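Local atomic coordinates of BAR/IMD domain-containing adapter protein 2-like 2 (PDB entry 3OK8), a protein that binds phosphoinositides and induces planar or gently curved membrane structures. Residues P5-F10 and A165-F170. Residues are numbered along the deposited sequence; the frame is centred on the assembly and turned at random.
Sequences PEMDQF and AQMQAF
Where Met7 reaches over to Met167 and Gln168, the nearby Phe10 ring does not touch 165-170: the carbonyl O of Glu6 lies in plane at its edge, and further along helix 153-217 it touches Val171 and makes a cation-pi contact with Lys175. This is the three-helix bundle of the I-BAR (IMD) domain, well away from the chain's centre, with the N-terminal part of helix 5-66 packed on helix 153-217. Met7 does nearly all the work on the first helix. Its chain leaves with CG beside the backbone N, chi1 -80°, then bends twice, putting Met7 SD 3.5 Å from Met167 CG. Met167 has its CG anti to the backbone N, chi1 -168°, and runs extended beyond it; the two side chains cross at a slant, with Met7 SD and Met167 SD 4.0 Å apart. Tyr128 of helix 71-147 touches Met167 and gives a weak hydrogen bond to Met7 O, bringing in the third helix. Cutting Met7 back to an alanine is likely to open a gap beside Met167 CG and leave Gln168 CG without the methyl that lies against it. The Met7 methyl ends against Met167 CB (3.7 Å from Met7 CE) and, at the exposed margin, Met7 CE lies 3.8 Å from Gln168 CG.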
# COMPACT_ATOMS: atom_id res chain seq x y z
N PRO A 5 -25.25 45.77 23.51
CA PRO A 5 -25.47 45.07 22.24
C PRO A 5 -24.19 44.40 21.76
O PRO A 5 -24.21 43.25 21.31
CB PRO A 5 -25.87 46.20 21.28
CG PRO A 5 -26.29 47.33 22.15
CD PRO A 5 -25.41 47.22 23.35
N GLU A 6 -23.08 45.13 21.86
CA GLU A 6 -21.77 44.60 21.50
C GLU A 6 -21.40 43.39 22.36
O GLU A 6 -20.61 42.54 21.93
CB GLU A 6 -20.70 45.68 21.64
CG GLU A 6 -19.30 45.19 21.30
CD GLU A 6 -18.27 46.31 21.25
OE1 GLU A 6 -17.08 46.05 21.51
OE2 GLU A 6 -18.67 47.46 20.96
N MET A 7 -21.97 43.30 23.55
CA MET A 7 -21.60 42.23 24.48
C MET A 7 -22.32 40.91 24.26
O MET A 7 -21.72 39.85 24.46
CB MET A 7 -21.74 42.67 25.93
CG MET A 7 -20.58 43.49 26.40
SD MET A 7 -20.03 42.92 28.00
CE MET A 7 -19.55 44.49 28.74
N ASP A 8 -23.59 40.95 23.86
CA ASP A 8 -24.25 39.71 23.48
C ASP A 8 -23.59 39.19 22.20
O ASP A 8 -23.69 38.01 21.87
CB ASP A 8 -25.75 39.90 23.28
CG ASP A 8 -26.52 38.59 23.43
OD1 ASP A 8 -27.16 38.15 22.44
OD2 ASP A 8 -26.49 38.00 24.53
N GLN A 9 -22.91 40.08 21.48
CA GLN A 9 -22.13 39.70 20.31
C GLN A 9 -20.94 38.83 20.72
O GLN A 9 -20.79 37.71 20.26
CB GLN A 9 -21.66 40.94 19.55
CG GLN A 9 -20.37 40.74 18.76
CD GLN A 9 -20.56 39.83 17.57
OE1 GLN A 9 -21.69 39.57 17.13
NE2 GLN A 9 -19.44 39.34 17.02
N PHE A 10 -20.10 39.36 21.59
CA PHE A 10 -19.01 38.57 22.13
C PHE A 10 -19.54 37.27 22.69
O PHE A 10 -19.01 36.19 22.41
CB PHE A 10 -18.25 39.35 23.21
CG PHE A 10 -17.19 40.25 22.66
CD1 PHE A 10 -15.86 39.86 22.68
CD2 PHE A 10 -17.51 41.46 22.10
CE1 PHE A 10 -14.88 40.68 22.17
CE2 PHE A 10 -16.54 42.29 21.58
CZ PHE A 10 -15.22 41.90 21.62
N ALA A 165 -16.27 47.76 32.83
CA ALA A 165 -14.92 47.65 32.28
C ALA A 165 -14.40 46.22 32.45
O ALA A 165 -13.83 45.64 31.53
CB ALA A 165 -13.98 48.66 32.94
N GLN A 166 -14.62 45.65 33.64
CA GLN A 166 -14.23 44.28 33.95
C GLN A 166 -14.92 43.26 33.05
O GLN A 166 -14.32 42.25 32.64
CB GLN A 166 -14.56 43.97 35.41
CG GLN A 166 -13.83 44.86 36.39
CD GLN A 166 -14.24 44.61 37.82
OE1 GLN A 166 -15.15 43.82 38.10
NE2 GLN A 166 -13.57 45.27 38.74
N MET A 167 -16.19 43.51 32.75
CA MET A 167 -16.93 42.64 31.85
C MET A 167 -16.41 42.74 30.42
O MET A 167 -16.39 41.74 29.70
CB MET A 167 -18.43 42.92 31.91
CG MET A 167 -19.27 41.86 31.20
SD MET A 167 -20.99 41.85 31.70
CE MET A 167 -21.66 40.50 30.72
N GLN A 168 -15.99 43.93 30.00
CA GLN A 168 -15.38 44.08 28.68
C GLN A 168 -14.10 43.25 28.62
O GLN A 168 -13.85 42.55 27.64
CB GLN A 168 -15.08 45.54 28.36
CG GLN A 168 -16.29 46.36 27.93
CD GLN A 168 -15.93 47.80 27.57
OE1 GLN A 168 -15.17 48.45 28.28
NE2 GLN A 168 -16.49 48.29 26.47
N ALA A 169 -13.30 43.35 29.67
CA ALA A 169 -12.04 42.62 29.77
C ALA A 169 -12.26 41.12 29.68
O ALA A 169 -11.67 40.46 28.84
CB ALA A 169 -11.32 42.97 31.05
N PHE A 170 -13.10 40.61 30.58
CA PHE A 170 -13.47 39.20 30.66
C PHE A 170 -14.02 38.65 29.34
O PHE A 170 -13.51 37.66 28.81
CB PHE A 170 -14.49 39.00 31.79
CG PHE A 170 -15.39 37.79 31.62
CD1 PHE A 170 -16.59 37.89 30.92
CD2 PHE A 170 -15.07 36.58 32.20
CE1 PHE A 170 -17.43 36.80 30.78
CE2 PHE A 170 -15.90 35.49 32.06
CZ PHE A 170 -17.08 35.60 31.35